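Local coordinates for protein halohydrin dehalogenase (Rhizobium radiobacter, PDB 4IY1) that probably catalyses the reversible conversion of vicinal halohydrins to epoxides with release of halide, using a Rossmann-like fold of the short-chain dehydrogenase/reductase superfamily, at residues S2-G13 with L70-I81; A172-S180 with L211-V221. The protein carries 37 engineered substitutions. All blocks are in the same frame, centred on the assembly; numbering follows the deposited sequence.

Contact 1: S2-G13 with L70-I81; sequences STAIVTNVKHFG and LGHVDILVSNDI. Engineered in segment 70-81: Leu-70 (natural residue Tyr), His-72 (natural residue Gln), Ile-75 (natural residue Val).
The side-chain amide of Asn-79 lies beside the Phe-12 ring, the two planes 32° apart, with OD1 3.4 Å from Phe-12 CB. CG of Asn-79 stands anti to its own N (chi1 173°). This sends the amide into loop 7-13, where both ends are used. ND2 donates to Thr-7 O nearly in the amide plane, and also to His-11 O at 2.9 Å, reaching that oxygen from above its carbonyl plane. OD1 accepts from Gly-13 N at 2.9 Å. Together these bonds should fix the flip of the amide. The His-11 ring carries Lys-10 CB on one face and meets Ile-81 CD1 obliquely; its ND1 bonds to Ser-183. The Asn-8 amide comes from the opposite direction to Ile-81 and gives ND2 to Asn-79 O, almost in its own plane. Thr-7 OG1 accepts from Asn-79 N at 2.8 Å and binds a water held also by Ser-78 and Asp-80.

Strands 3-6 and 75-79 are parallel neighbours at the centre of the Rossmann-like sheet. The loop after strand 3-6 leads into helix 14-23, where relatives that use a dinucleotide bind it. Toward strand 75-79, Ile-5 N donates to Ile-75 O and its O accepts from Val-77 N (2.8 Å). Ala-4 CB packs on CB of the engineered Ile-75. On the other face the Ile-5 and Val-73 side chains cross at about a right angle, CD1 3.6 Å from CG2. At the strand start Thr-3 O takes both Asp-74 N and Ile-75 N. Asp-74 OD1 accepts Thr-3 N through its anti lone pair; OD2 pairs with Arg-122.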
loop_
_atom_site.group_PDB
_atom_site.type_symbol
_atom_site.label_atom_id
_atom_site.label_comp_id
_atom_site.label_asym_id
_atom_site.label_seq_id
_atom_site.Cartn_x
_atom_site.Cartn_y
_atom_site.Cartn_z
ATOM N N SER B 2 -21.499 -27.731 -6.419
ATOM C CA SER B 2 -20.537 -26.629 -6.639
ATOM C C SER B 2 -19.435 -27.056 -7.590
ATOM O O SER B 2 -18.885 -28.145 -7.463
ATOM C CB SER B 2 -19.946 -26.168 -5.309
ATOM O OG SER B 2 -18.968 -25.159 -5.517
ATOM N N THR B 3 -19.172 -26.212 -8.582
ATOM C CA THR B 3 -18.267 -26.534 -9.688
ATOM C C THR B 3 -17.166 -25.475 -9.764
ATOM O O THR B 3 -17.453 -24.276 -9.686
ATOM C CB THR B 3 -19.018 -26.505 -11.040
ATOM O OG1 THR B 3 -20.113 -27.436 -11.022
ATOM C CG2 THR B 3 -18.082 -26.868 -12.188
ATOM N N ALA B 4 -15.926 -25.907 -9.958
ATOM C CA ALA B 4 -14.801 -24.974 -9.979
ATOM C C ALA B 4 -13.963 -25.286 -11.201
ATOM O O ALA B 4 -14.066 -26.384 -11.744
ATOM C CB ALA B 4 -13.953 -25.122 -8.712
ATOM N N ILE B 5 -13.248 -24.273 -11.701
ATOM C CA ILE B 5 -12.230 -24.429 -12.748
ATOM C C ILE B 5 -10.923 -23.877 -12.257
ATOM O O ILE B 5 -10.855 -22.726 -11.810
ATOM C CB ILE B 5 -12.543 -23.582 -13.988
ATOM C CG1 ILE B 5 -13.950 -23.838 -14.475
ATOM C CG2 ILE B 5 -11.516 -23.817 -15.088
ATOM C CD1 ILE B 5 -14.413 -22.775 -15.441
ATOM N N VAL B 6 -9.865 -24.643 -12.469
ATOM C CA VAL B 6 -8.509 -24.190 -12.199
ATOM C C VAL B 6 -7.764 -24.326 -13.520
ATOM O O VAL B 6 -7.929 -25.321 -14.226
ATOM C CB VAL B 6 -7.828 -25.090 -11.124
ATOM C CG1 VAL B 6 -6.398 -24.650 -10.851
ATOM C CG2 VAL B 6 -8.638 -25.132 -9.845
ATOM N N THR B 7 -7.097 -23.260 -13.931
ATOM C CA THR B 7 -6.372 -23.241 -15.176
ATOM C C THR B 7 -4.932 -23.645 -14.922
ATOM O O THR B 7 -4.438 -23.555 -13.779
ATOM C CB THR B 7 -6.398 -21.823 -15.828
ATOM O OG1 THR B 7 -5.812 -20.852 -14.929
ATOM C CG2 THR B 7 -7.850 -21.414 -16.155
ATOM N N ASN B 8 -4.232 -23.989 -15.997
ATOM C CA ASN B 8 -2.821 -24.320 -15.930
ATOM C C ASN B 8 -2.507 -25.286 -14.785
ATOM O O ASN B 8 -1.570 -25.095 -14.018
ATOM C CB ASN B 8 -1.979 -23.038 -15.843
ATOM C CG ASN B 8 -2.069 -22.195 -17.114
ATOM O OD1 ASN B 8 -2.065 -22.722 -18.231
ATOM N ND2 ASN B 8 -2.194 -20.890 -16.949
ATOM N N VAL B 9 -3.293 -26.349 -14.692
ATOM C CA VAL B 9 -3.392 -27.098 -13.460
ATOM C C VAL B 9 -2.085 -27.785 -13.075
ATOM O O VAL B 9 -1.852 -28.043 -11.903
ATOM C CB VAL B 9 -4.556 -28.103 -13.484
ATOM C CG1 VAL B 9 -4.210 -29.300 -14.370
ATOM C CG2 VAL B 9 -4.880 -28.558 -12.069
ATOM N N LYS B 10 -1.181 -27.948 -14.034
ATOM C CA LYS B 10 0.098 -28.627 -13.778
ATOM C C LYS B 10 1.184 -27.712 -13.241
ATOM O O LYS B 10 2.300 -28.167 -12.995
ATOM C CB LYS B 10 0.606 -29.318 -15.036
ATOM C CG LYS B 10 -0.282 -30.475 -15.509
ATOM C CD LYS B 10 0.265 -31.071 -16.804
ATOM C CE LYS B 10 -0.154 -32.527 -16.990
ATOM N NZ LYS B 10 0.246 -33.051 -18.332
ATOM N N HIS B 11 0.887 -26.425 -13.084
ATOM C CA HIS B 11 1.933 -25.468 -12.711
ATOM C C HIS B 11 1.515 -24.534 -11.622
ATOM O O HIS B 11 0.307 -24.335 -11.387
ATOM C CB HIS B 11 2.387 -24.664 -13.923
ATOM C CG HIS B 11 2.654 -25.504 -15.150
ATOM N ND1 HIS B 11 3.858 -26.060 -15.398
ATOM C CD2 HIS B 11 1.839 -25.825 -16.239
ATOM C CE1 HIS B 11 3.802 -26.746 -16.560
ATOM N NE2 HIS B 11 2.559 -26.613 -17.063
ATOM N N PHE B 12 2.508 -23.847 -11.049
ATOM C CA PHE B 12 2.281 -22.728 -10.123
ATOM C C PHE B 12 1.325 -23.158 -9.019
ATOM O O PHE B 12 1.654 -24.049 -8.244
ATOM C CB PHE B 12 1.761 -21.485 -10.888
ATOM C CG PHE B 12 1.948 -20.158 -10.147
ATOM C CD1 PHE B 12 2.805 -20.047 -9.047
ATOM C CD2 PHE B 12 1.281 -19.019 -10.579
ATOM C CE1 PHE B 12 3.019 -18.817 -8.421
ATOM C CE2 PHE B 12 1.457 -17.796 -9.942
ATOM C CZ PHE B 12 2.350 -17.684 -8.879
ATOM N N GLY B 13 0.141 -22.533 -8.946
ATOM C CA GLY B 13 -0.821 -22.832 -7.885
ATOM C C GLY B 13 -1.779 -23.944 -8.244
ATOM O O GLY B 13 -2.732 -24.227 -7.504
ATOM N N LEU B 70 -20.733 -29.852 -16.531
ATOM C CA LEU B 70 -20.715 -29.947 -15.063
ATOM C C LEU B 70 -21.716 -29.068 -14.360
ATOM O O LEU B 70 -21.793 -29.099 -13.145
ATOM C CB LEU B 70 -19.314 -29.679 -14.492
ATOM C CG LEU B 70 -18.212 -30.646 -14.943
ATOM C CD1 LEU B 70 -16.836 -30.292 -14.372
ATOM C CD2 LEU B 70 -18.585 -32.076 -14.590
ATOM N N GLY B 71 -22.461 -28.259 -15.100
ATOM C CA GLY B 71 -23.514 -27.453 -14.490
ATOM C C GLY B 71 -23.445 -25.947 -14.712
ATOM O O GLY B 71 -24.328 -25.371 -15.351
ATOM N N HIS B 72 -22.427 -25.304 -14.149
ATOM C CA HIS B 72 -22.437 -23.857 -13.911
ATOM C C HIS B 72 -21.299 -23.569 -13.019
ATOM O O HIS B 72 -21.171 -24.189 -11.962
ATOM C CB HIS B 72 -23.713 -23.414 -13.190
ATOM C CG HIS B 72 -24.696 -22.680 -14.078
ATOM N ND1 HIS B 72 -26.027 -22.659 -13.831
ATOM C CD2 HIS B 72 -24.508 -21.977 -15.276
ATOM C CE1 HIS B 72 -26.650 -21.952 -14.795
ATOM N NE2 HIS B 72 -25.717 -21.535 -15.679
ATOM N N VAL B 73 -20.509 -22.565 -13.368
ATOM C CA VAL B 73 -19.242 -22.340 -12.686
ATOM C C VAL B 73 -19.452 -21.514 -11.413
ATOM O O VAL B 73 -20.032 -20.431 -11.447
ATOM C CB VAL B 73 -18.220 -21.666 -13.622
ATOM C CG1 VAL B 73 -16.917 -21.392 -12.898
ATOM C CG2 VAL B 73 -17.994 -22.516 -14.860
ATOM N N ASP B 74 -19.104 -22.093 -10.274
ATOM C CA ASP B 74 -19.239 -21.380 -9.011
ATOM C C ASP B 74 -17.907 -20.743 -8.661
ATOM O O ASP B 74 -17.858 -19.730 -7.979
ATOM C CB ASP B 74 -19.683 -22.329 -7.899
ATOM C CG ASP B 74 -21.080 -22.901 -8.140
ATOM O OD1 ASP B 74 -21.181 -24.075 -8.541
ATOM O OD2 ASP B 74 -22.075 -22.203 -7.868
ATOM N N ILE B 75 -16.822 -21.382 -9.069
ATOM C CA ILE B 75 -15.495 -20.900 -8.719
ATOM C C ILE B 75 -14.562 -20.865 -9.907
ATOM O O ILE B 75 -14.380 -21.879 -10.597
ATOM C CB ILE B 75 -14.867 -21.743 -7.584
ATOM C CG1 ILE B 75 -15.738 -21.685 -6.324
ATOM C CG2 ILE B 75 -13.491 -21.220 -7.241
ATOM C CD1 ILE B 75 -15.875 -23.035 -5.641
ATOM N N LEU B 76 -13.960 -19.699 -10.142
ATOM C CA LEU B 76 -12.900 -19.585 -11.117
ATOM C C LEU B 76 -11.589 -19.372 -10.380
ATOM O O LEU B 76 -11.444 -18.415 -9.618
ATOM C CB LEU B 76 -13.157 -18.369 -12.019
ATOM C CG LEU B 76 -12.024 -17.897 -12.936
ATOM C CD1 LEU B 76 -11.626 -19.008 -13.922
ATOM C CD2 LEU B 76 -12.445 -16.608 -13.695
ATOM N N VAL B 77 -10.610 -20.225 -10.636
ATOM C CA VAL B 77 -9.259 -19.943 -10.202
ATOM C C VAL B 77 -8.397 -19.714 -11.426
ATOM O O VAL B 77 -8.104 -20.659 -12.177
ATOM C CB VAL B 77 -8.657 -21.086 -9.356
ATOM C CG1 VAL B 77 -7.262 -20.713 -8.893
ATOM C CG2 VAL B 77 -9.555 -21.415 -8.190
ATOM N N SER B 78 -8.088 -18.441 -11.687
ATOM C CA SER B 78 -7.222 -18.096 -12.780
ATOM C C SER B 78 -5.777 -18.147 -12.345
ATOM O O SER B 78 -5.259 -17.218 -11.695
ATOM C CB SER B 78 -7.602 -16.741 -13.386
ATOM O OG SER B 78 -7.012 -16.567 -14.653
ATOM N N ASN B 79 -5.151 -19.273 -12.660
ATOM C CA ASN B 79 -3.793 -19.612 -12.234
ATOM C C ASN B 79 -2.852 -19.305 -13.380
ATOM O O ASN B 79 -2.614 -20.138 -14.256
ATOM C CB ASN B 79 -3.743 -21.105 -11.847
ATOM C CG ASN B 79 -2.334 -21.609 -11.557
ATOM O OD1 ASN B 79 -1.625 -21.074 -10.707
ATOM N ND2 ASN B 79 -1.943 -22.684 -12.239
ATOM N N ASP B 80 -2.403 -18.061 -13.444
ATOM C CA ASP B 80 -1.729 -17.567 -14.618
ATOM C C ASP B 80 -0.208 -17.661 -14.564
ATOM O O ASP B 80 0.422 -17.404 -13.527
ATOM C CB ASP B 80 -2.189 -16.146 -14.927
ATOM C CG ASP B 80 -3.645 -16.100 -15.374
ATOM O OD1 ASP B 80 -3.988 -16.757 -16.397
ATOM O OD2 ASP B 80 -4.464 -15.562 -14.606
ATOM N N ILE B 81 0.385 -18.054 -15.686
ATOM C CA ILE B 81 1.811 -18.319 -15.730
ATOM C C ILE B 81 2.398 -17.711 -16.976
ATOM O O ILE B 81 1.693 -17.490 -17.956
ATOM C CB ILE B 81 2.114 -19.832 -15.677
ATOM C CG1 ILE B 81 1.428 -20.530 -16.865
ATOM C CG2 ILE B 81 1.561 -20.410 -14.367
ATOM C CD1 ILE B 81 1.767 -21.995 -17.023
HETATM O O HOH W 1 -22.810 -25.639 -10.352
HETATM O O HOH W 2 -5.660 -18.572 -16.178
#

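Contact 2: A172-S180 with L211-V221. Engineered in segment 172-180: Ala-174 (natural residue Gly), Gly-177 (natural residue Tyr), Val-178 (natural residue Leu), Asp-179 (natural residue His).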
loop_
_atom_site.group_PDB
_atom_site.type_symbol
_atom_site.label_atom_id
_atom_site.label_comp_id
_atom_site.label_asym_id
_atom_site.label_seq_id
_atom_site.Cartn_x
_atom_site.Cartn_y
_atom_site.Cartn_z
ATOM N N ALA B 172 -7.251 -11.640 -5.171
ATOM C CA ALA B 172 -5.976 -12.050 -5.798
ATOM C C ALA B 172 -5.030 -12.707 -4.774
ATOM O O ALA B 172 -4.954 -12.276 -3.627
ATOM C CB ALA B 172 -5.279 -10.866 -6.458
ATOM N N ILE B 173 -4.325 -13.754 -5.188
ATOM C CA ILE B 173 -3.327 -14.361 -4.310
ATOM C C ILE B 173 -1.964 -14.132 -4.922
ATOM O O ILE B 173 -1.701 -14.567 -6.030
ATOM C CB ILE B 173 -3.546 -15.879 -4.115
ATOM C CG1 ILE B 173 -4.807 -16.140 -3.303
ATOM C CG2 ILE B 173 -2.338 -16.499 -3.375
ATOM C CD1 ILE B 173 -5.257 -17.610 -3.352
ATOM N N ALA B 174 -1.106 -13.413 -4.203
ATOM C CA ALA B 174 0.147 -12.954 -4.765
ATOM C C ALA B 174 1.302 -13.712 -4.062
ATOM O O ALA B 174 1.724 -13.327 -2.990
ATOM C CB ALA B 174 0.303 -11.437 -4.521
ATOM N N PRO B 175 1.751 -14.825 -4.643
ATOM C CA PRO B 175 2.702 -15.674 -3.932
ATOM C C PRO B 175 4.150 -15.308 -4.179
ATOM O O PRO B 175 4.476 -14.579 -5.123
ATOM C CB PRO B 175 2.400 -17.088 -4.468
ATOM C CG PRO B 175 1.242 -16.931 -5.417
ATOM C CD PRO B 175 1.179 -15.499 -5.810
ATOM N N ASN B 176 5.009 -15.703 -3.254
ATOM C CA ASN B 176 6.431 -15.887 -3.581
ATOM C C ASN B 176 6.981 -17.069 -2.778
ATOM O O ASN B 176 6.561 -17.284 -1.651
ATOM C CB ASN B 176 7.237 -14.611 -3.297
ATOM C CG ASN B 176 8.715 -14.751 -3.670
ATOM O OD1 ASN B 176 9.585 -14.914 -2.799
ATOM N ND2 ASN B 176 9.005 -14.677 -4.958
ATOM N N GLY B 177 7.821 -17.896 -3.408
ATOM C CA GLY B 177 8.506 -18.971 -2.709
ATOM C C GLY B 177 7.595 -20.157 -2.440
ATOM O O GLY B 177 7.785 -20.887 -1.455
ATOM N N VAL B 178 6.597 -20.363 -3.302
ATOM C CA VAL B 178 5.743 -21.523 -3.132
ATOM C C VAL B 178 6.325 -22.702 -3.908
ATOM O O VAL B 178 6.537 -22.612 -5.114
ATOM C CB VAL B 178 4.295 -21.271 -3.585
ATOM C CG1 VAL B 178 3.531 -22.580 -3.528
ATOM C CG2 VAL B 178 3.625 -20.240 -2.670
ATOM N N ASP B 179 6.644 -23.781 -3.201
ATOM C CA ASP B 179 7.195 -24.945 -3.857
ATOM C C ASP B 179 6.284 -25.425 -5.028
ATOM O O ASP B 179 5.093 -25.716 -4.834
ATOM C CB ASP B 179 7.470 -26.065 -2.843
ATOM C CG ASP B 179 7.825 -27.382 -3.524
ATOM O OD1 ASP B 179 7.002 -28.323 -3.444
ATOM O OD2 ASP B 179 8.807 -27.392 -4.313
ATOM N N SER B 180 6.808 -25.363 -6.254
ATOM C CA SER B 180 6.023 -25.773 -7.425
ATOM C C SER B 180 6.341 -27.186 -7.878
ATOM O O SER B 180 5.828 -27.651 -8.908
ATOM C CB SER B 180 6.151 -24.776 -8.600
ATOM O OG SER B 180 7.461 -24.231 -8.744
ATOM N N LEU B 211 10.325 -22.382 1.993
ATOM C CA LEU B 211 9.394 -22.212 0.892
ATOM C C LEU B 211 8.010 -22.502 1.432
ATOM O O LEU B 211 7.865 -23.268 2.378
ATOM C CB LEU B 211 9.704 -23.204 -0.252
ATOM C CG LEU B 211 11.016 -23.073 -1.022
ATOM C CD1 LEU B 211 11.310 -24.322 -1.856
ATOM C CD2 LEU B 211 11.042 -21.828 -1.892
ATOM N N GLY B 212 6.981 -21.944 0.799
ATOM C CA GLY B 212 5.612 -22.330 1.152
ATOM C C GLY B 212 5.215 -23.589 0.406
ATOM O O GLY B 212 5.819 -23.930 -0.622
ATOM N N THR B 213 4.224 -24.301 0.914
ATOM C CA THR B 213 3.808 -25.537 0.254
ATOM C C THR B 213 2.620 -25.290 -0.675
ATOM O O THR B 213 1.904 -24.287 -0.520
ATOM C CB THR B 213 3.486 -26.641 1.289
ATOM O OG1 THR B 213 2.362 -26.248 2.084
ATOM C CG2 THR B 213 4.726 -26.849 2.245
ATOM N N GLN B 214 2.463 -26.159 -1.677
ATOM C CA GLN B 214 1.239 -26.221 -2.461
ATOM C C GLN B 214 0.032 -26.274 -1.555
ATOM O O GLN B 214 -1.020 -25.708 -1.863
ATOM C CB GLN B 214 1.206 -27.447 -3.405
ATOM C CG GLN B 214 2.044 -27.298 -4.658
ATOM C CD GLN B 214 1.583 -26.160 -5.569
ATOM O OE1 GLN B 214 0.467 -26.181 -6.104
ATOM N NE2 GLN B 214 2.477 -25.183 -5.798
ATOM N N LYS B 215 0.139 -27.040 -0.483
ATOM C CA LYS B 215 -1.018 -27.282 0.338
ATOM C C LYS B 215 -1.464 -25.969 1.017
ATOM O O LYS B 215 -2.636 -25.799 1.328
ATOM C CB LYS B 215 -0.703 -28.341 1.394
ATOM C CG LYS B 215 -1.756 -28.413 2.478
ATOM C CD LYS B 215 -2.019 -29.843 2.899
ATOM C CE LYS B 215 -3.499 -30.119 3.124
ATOM N NZ LYS B 215 -3.616 -30.977 4.334
ATOM N N GLU B 216 -0.514 -25.096 1.333
ATOM C CA GLU B 216 -0.856 -23.816 1.976
ATOM C C GLU B 216 -1.615 -22.936 0.973
ATOM O O GLU B 216 -2.734 -22.477 1.245
ATOM C CB GLU B 216 0.412 -23.111 2.490
ATOM C CG GLU B 216 0.967 -23.723 3.789
ATOM C CD GLU B 216 2.288 -23.091 4.222
ATOM O OE1 GLU B 216 2.321 -22.465 5.312
ATOM O OE2 GLU B 216 3.256 -23.091 3.408
ATOM N N LEU B 217 -1.105 -22.924 -0.251
ATOM C CA LEU B 217 -1.714 -22.188 -1.336
ATOM C C LEU B 217 -3.109 -22.731 -1.673
ATOM O O LEU B 217 -4.085 -21.973 -1.735
ATOM C CB LEU B 217 -0.791 -22.177 -2.560
ATOM C CG LEU B 217 -1.241 -21.210 -3.670
ATOM C CD1 LEU B 217 -0.114 -20.787 -4.601
ATOM C CD2 LEU B 217 -2.395 -21.836 -4.426
ATOM N N GLY B 218 -3.235 -24.054 -1.707
ATOM C CA GLY B 218 -4.546 -24.720 -1.749
ATOM C C GLY B 218 -5.502 -24.449 -0.611
ATOM O O GLY B 218 -6.723 -24.346 -0.815
ATOM N N GLU B 219 -4.997 -24.441 0.614
ATOM C CA GLU B 219 -5.894 -24.232 1.746
ATOM C C GLU B 219 -6.502 -22.809 1.656
ATOM O O GLU B 219 -7.667 -22.589 1.990
ATOM C CB GLU B 219 -5.146 -24.422 3.082
ATOM C CG GLU B 219 -4.604 -25.838 3.307
ATOM C CD GLU B 219 -5.592 -26.733 4.023
ATOM O OE1 GLU B 219 -6.780 -26.383 4.106
ATOM O OE2 GLU B 219 -5.168 -27.751 4.577
ATOM N N LEU B 220 -5.710 -21.858 1.183
ATOM C CA LEU B 220 -6.149 -20.469 1.133
ATOM C C LEU B 220 -7.206 -20.319 0.048
ATOM O O LEU B 220 -8.295 -19.837 0.302
ATOM C CB LEU B 220 -4.975 -19.532 0.837
ATOM C CG LEU B 220 -5.380 -18.060 0.678
ATOM C CD1 LEU B 220 -6.119 -17.549 1.924
ATOM C CD2 LEU B 220 -4.198 -17.169 0.392
ATOM N N VAL B 221 -6.884 -20.795 -1.142
ATOM C CA VAL B 221 -7.833 -20.830 -2.249
ATOM C C VAL B 221 -9.152 -21.400 -1.740
ATOM O O VAL B 221 -10.215 -20.820 -1.943
ATOM C CB VAL B 221 -7.316 -21.719 -3.414
ATOM C CG1 VAL B 221 -8.489 -22.168 -4.294
ATOM C CG2 VAL B 221 -6.273 -20.982 -4.244
HETATM O O HOH W 3 4.298 -28.426 -1.608
#
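Gln-214 NE2 donates to Asp-179 O at 2.8 Å, with the oxygen close to the amide plane and the N-H...O angle 162°. The glutamine chain is bent at chi2 (-62°), which swings the amide out beside the first turn, toward the loop 178-180. OE1 accepts from Gly-16 N, so both ends of the amide are held. Two backbone bonds flank Gly-212. Its N donates to Gly-177 O at 2.6 Å, and its O accepts from Asp-179 N at 2.7 Å. They make a single bridge between the loops, at residues 177-179 that are all engineered. A water joins Gln-214 N to Asp-179 OD1, an oxygen also paired with Lys-193. Thr-213 and Glu-216 form a capping box: OG1 takes Glu-216 N, and OE2 takes Thr-213 N by its anti lone pair.

A methyl of Val-178, CG1, lies against the amide nitrogen NE2 of Gln-214 at 3.6 Å, the two side chains crossing at about a right angle. Apolar packing lies further out. Leu-217 CD1 lies 4.2 Å from Pro-175 CG. Deeper in, Ile-173 meets Leu-220 tip to tip, and its CD1 touches Val-221 CG2 at 3.6 Å. Strand 172-175 and helix 214-221 run nearly antiparallel, their axes 10.7 Å apart at closest approach. The helix packs against strands 170-175 and 236-239 and against helix 14-23, and Leu-220 touches Phe-223 of a second subunit.

How the contacts relate
Contact 1 and contact 2 lie on the same parallel sheet, their centres about 15 Å apart, with strand 126-130 between strands 75-79 and 170-175. They meet at the end of the 2-13 segment. Phe-12 O is 2.8 Å from Gln-214 NE2, a probable hydrogen bond, and Phe-12 CZ packs 3.7 Å from Pro-175 CG. Leu-217 CD2 comes 3.9 Å from Gly-13 O. Phe-12 thus joins the loop after strand 3-6 to the end of strand 170-175 and to helix 214-225. Its ring also meets Tyr-186 edge-to-face. The place where the contacts meet lies beyond the C-terminal ends of strands 3-6 and 170-175, the side where enzymes of this superfamily form their active sites.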